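Local coordinates for ribosomal protein L11 methyltransferase (Lactobacillus delbrueckii subsp. bulgaricus ATCC BAA-365, PDB 3GRZ) that probably uses S-adenosyl-L-methionine to trimethylate lysine side chains of ribosomal protein L11, with this chain forming the C-terminal methyltransferase part of the enzyme, at residues B[88-92]-B[93-97]; B[114-117]-B[118-122]. All blocks are in the same frame, centred on the assembly; numbering follows the deposited sequence. Where two conformers were deposited one is given.

Overall arrangement
Contacts 1 and 2 sit at the C-terminal ends of two neighbouring parallel strands, 85-90 and 112-115, the latter at an edge of the seven-stranded sheet, and their centres lie about 10 Å apart. Both are partly buried: A88 and S95 are buried in contact 1 and V122 in contact 2, whereas D93, E94, S117 and D121 are exposed. In contact 1 (88-92 with 93-97) the chain enters helix 93-105, and the chemistry is that of a capped helix start beside an acidic side chain at the predicted cofactor site. In contact 2 (114-117 with 118-122) two overlapping turns are tied by side-chain bonds to backbone carbonyls. Backbone pairing of A88 with Q114 and of D90 with T116 joins them.

Contact 1: residues B[88-92]-B[93-97]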
# COMPACT_ATOMS: atom_id res chain seq x y z
N ALA B 88 16.61 -10.36 -10.76
CA ALA B 88 17.17 -9.27 -9.98
C ALA B 88 18.51 -8.87 -10.60
O ALA B 88 19.38 -9.73 -10.85
CB ALA B 88 17.34 -9.71 -8.52
N THR B 89 18.68 -7.57 -10.87
CA THR B 89 19.92 -7.06 -11.48
C THR B 89 20.64 -6.04 -10.61
O THR B 89 20.00 -5.30 -9.85
CB THR B 89 19.70 -6.44 -12.90
OG1 THR B 89 19.13 -5.13 -12.77
CG2 THR B 89 18.80 -7.31 -13.76
N ASP B 90 21.97 -6.00 -10.71
CA ASP B 90 22.78 -4.93 -10.12
C ASP B 90 24.18 -4.97 -10.72
O ASP B 90 24.55 -5.94 -11.37
CB ASP B 90 22.84 -5.03 -8.59
CG ASP B 90 22.86 -3.65 -7.90
OD1 ASP B 90 23.50 -2.70 -8.40
OD2 ASP B 90 22.24 -3.50 -6.83
N ILE B 91 24.96 -3.91 -10.48
CA ILE B 91 26.29 -3.75 -11.07
C ILE B 91 27.42 -4.42 -10.28
O ILE B 91 28.49 -4.65 -10.83
CB ILE B 91 26.67 -2.26 -11.27
CG1 ILE B 91 26.46 -1.47 -9.97
CG2 ILE B 91 25.90 -1.67 -12.40
CD1 ILE B 91 27.22 -0.15 -9.91
N SER B 92 27.19 -4.72 -9.01
CA SER B 92 28.28 -5.17 -8.15
C SER B 92 28.22 -6.66 -7.81
O SER B 92 27.13 -7.24 -7.68
CB SER B 92 28.32 -4.35 -6.85
OG SER B 92 27.26 -4.70 -5.99
N ASP B 93 29.40 -7.25 -7.64
CA ASP B 93 29.56 -8.60 -7.11
C ASP B 93 28.89 -8.74 -5.75
O ASP B 93 28.29 -9.78 -5.46
CB ASP B 93 31.06 -8.94 -6.95
CG ASP B 93 31.74 -9.26 -8.27
OD1 ASP B 93 32.97 -9.04 -8.38
OD2 ASP B 93 31.06 -9.74 -9.20
N GLU B 94 28.99 -7.71 -4.93
CA GLU B 94 28.49 -7.80 -3.56
C GLU B 94 26.99 -7.73 -3.48
O GLU B 94 26.42 -8.29 -2.57
CB GLU B 94 29.12 -6.78 -2.60
CG GLU B 94 29.71 -5.57 -3.23
CD GLU B 94 31.06 -5.85 -3.85
OE1 GLU B 94 31.94 -6.47 -3.21
OE2 GLU B 94 31.23 -5.44 -5.01
N SER B 95 26.35 -7.05 -4.43
CA SER B 95 24.89 -7.15 -4.53
C SER B 95 24.46 -8.55 -4.96
O SER B 95 23.53 -9.12 -4.39
CB SER B 95 24.31 -6.11 -5.49
OG SER B 95 22.93 -6.40 -5.69
N MET B 96 25.16 -9.11 -5.95
CA MET B 96 24.91 -10.48 -6.38
C MET B 96 25.04 -11.47 -5.23
O MET B 96 24.19 -12.34 -5.07
CB MET B 96 25.82 -10.86 -7.55
CG MET B 96 25.58 -10.06 -8.85
SD MET B 96 23.99 -10.39 -9.65
CE MET B 96 23.01 -9.03 -9.06
N THR B 97 26.06 -11.29 -4.38
CA THR B 97 26.25 -12.09 -3.16
C THR B 97 25.13 -11.87 -2.14
O THR B 97 24.54 -12.84 -1.64
CB THR B 97 27.63 -11.79 -2.50
OG1 THR B 97 28.67 -12.08 -3.43
CG2 THR B 97 27.85 -12.62 -1.23
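The hydroxyl OG of S92 accepts the backbone N-H of S95, with OG and N 3.0 Å apart and an N-H...O angle of 153°, which makes S92 the N-cap of helix 93-105. Its chi1 of 74° sets OG between the backbone N and the carbonyl carbon, turned back over the first helical turn, where it also lies 3.3 Å from S95 CB. The carbonyl O of the same residue receives M96 N at 3.2 Å, a nearly straight bond (169°), so side chain and backbone of S92 each hold one amide of the opening turn. These bonds start the helix of the beta-alpha-beta unit 85-90, 93-105, 112-115 in the Rossmann-like methyltransferase fold; strand 85-90 ends at D90, which is predicted to bind S-adenosyl-L-methionine. D90 leans over S95: D90 OD2 and D90 CB each lie 3.2 Å from S95 OG; that hydroxyl bonds to G70 O, while D90 OD2 takes G70 N. The other oxygen, OD1, uses its anti lone pair to accept I91 N at 2.8 Å, and it also bonds a glycerol, probably from the crystallisation liquor. With an alanine in place of D90 the carboxylate is gone, and the N-H groups of I91 and G70 would probably lose their acceptor. Beside the strand end, the M96 chain bends at chi2 and chi3, bringing its methyl CE to 3.6 Å from D90 N, while M96 CB and CG pass beside S92 O. M96 also touches L113 and K115 of the adjoining strand.

Contact 2: residues B[114-117]-B[118-122]; sequences QKTS and LLADV
Two side chains, Q114 and T116, reach the following turns through similar first torsions: Q114 carries CG anti to its own N (chi1 -172°) and runs on extended, while T116 places OG1 opposite its N and beside its carbonyl carbon. A120 and D121 each have a second conformer, and the bonds to them hold in the conformer described. In it the T116 hydroxyl both donates to A120 O, OG1 to O 2.6 Å, with the donor tilted out of the carbonyl plane, and accepts from water 2. Farther along, Q114 NE2 meets D121 O at 3.1 Å. The oxygen lies in the plane of the Q114 amide and the N-H...O angle is 163°, yet the donor stands above the carbonyl plane of D121, away from a lone pair. V122 CG2 packs 3.7 Å from Q114 OE1 and 4.1 Å from T116 CG2. The backbone folds by A120 N bonding to S117 O at 3.1 Å, again in this conformer, then by V122 N bonding to L119 O at 3.2 Å. Water 1 donates to both T116 O and L118 O, spanning the first bend. The L118 side chain touches I137, D140 and Q144 of helix 135-145. With L118 phi at 57°, S117 to A120 form a type II' turn overlapping a type II turn (L119 to V122) that shares L119 and A120, in the loop that leads from edge strand 112-115 to strand 126-132 of this Rossmann-like methyltransferase fold.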
# COMPACT_ATOMS: atom_id res chain seq x y z
N GLN B 114 21.33 -11.27 -12.47
CA GLN B 114 22.19 -10.85 -13.56
C GLN B 114 23.00 -9.64 -13.15
O GLN B 114 22.45 -8.64 -12.68
CB GLN B 114 21.39 -10.61 -14.84
CG GLN B 114 22.24 -10.34 -16.09
CD GLN B 114 21.40 -10.24 -17.35
OE1 GLN B 114 20.24 -10.64 -17.35
NE2 GLN B 114 21.97 -9.70 -18.41
N LYS B 115 24.32 -9.75 -13.31
CA LYS B 115 25.23 -8.66 -13.04
C LYS B 115 25.31 -7.80 -14.29
O LYS B 115 25.93 -8.18 -15.29
CB LYS B 115 26.60 -9.18 -12.64
CG LYS B 115 27.56 -8.11 -12.16
CD LYS B 115 28.95 -8.70 -11.98
CE LYS B 115 29.93 -7.66 -11.49
NZ LYS B 115 30.24 -6.65 -12.53
N THR B 116 24.65 -6.65 -14.23
CA THR B 116 24.47 -5.77 -15.37
C THR B 116 23.97 -4.40 -14.93
O THR B 116 23.34 -4.27 -13.88
CB THR B 116 23.52 -6.38 -16.47
OG1 THR B 116 23.59 -5.58 -17.64
CG2 THR B 116 22.04 -6.50 -16.00
N SER B 117 24.28 -3.40 -15.74
CA SER B 117 23.84 -2.04 -15.50
C SER B 117 22.45 -1.81 -16.10
O SER B 117 22.27 -1.92 -17.32
CB SER B 117 24.85 -1.05 -16.06
OG SER B 117 24.49 0.27 -15.72
N LEU B 118 21.49 -1.49 -15.23
CA LEU B 118 20.09 -1.25 -15.60
C LEU B 118 19.50 -2.46 -16.31
O LEU B 118 19.44 -3.53 -15.72
CB LEU B 118 19.92 0.05 -16.39
CG LEU B 118 20.35 1.28 -15.57
CD1 LEU B 118 20.31 2.52 -16.42
CD2 LEU B 118 19.47 1.43 -14.34
N LEU B 119 19.09 -2.30 -17.56
CA LEU B 119 18.56 -3.42 -18.32
C LEU B 119 19.37 -3.71 -19.59
O LEU B 119 18.83 -4.31 -20.53
CB LEU B 119 17.07 -3.22 -18.66
CG LEU B 119 16.09 -3.26 -17.48
CD1 LEU B 119 14.74 -2.69 -17.89
CD2 LEU B 119 15.93 -4.67 -16.90
N ALA B 120 20.64 -3.32 -19.57
CA ALA B 120 21.59 -3.67 -20.63
C ALA B 120 21.73 -5.18 -20.69
O ALA B 120 21.95 -5.84 -19.66
CB ALA B 120 22.94 -3.01 -20.39
N ASP B 121 21.54 -5.73 -21.88
CA ASP B 121 21.76 -7.15 -22.11
C ASP B 121 20.72 -8.03 -21.41
O ASP B 121 20.93 -9.24 -21.25
CB ASP B 121 23.18 -7.53 -21.70
CG ASP B 121 24.24 -6.88 -22.58
OD1 ASP B 121 24.31 -7.23 -23.78
OD2 ASP B 121 24.99 -6.02 -22.07
N VAL B 122 19.60 -7.43 -21.01
CA VAL B 122 18.49 -8.22 -20.49
C VAL B 122 17.54 -8.47 -21.65
O VAL B 122 16.97 -7.53 -22.21
CB VAL B 122 17.76 -7.52 -19.33
CG1 VAL B 122 16.55 -8.34 -18.91
CG2 VAL B 122 18.70 -7.34 -18.15
O HOH W 1 21.01 -3.15 -12.98
O HOH W 2 25.52 -6.20 -19.27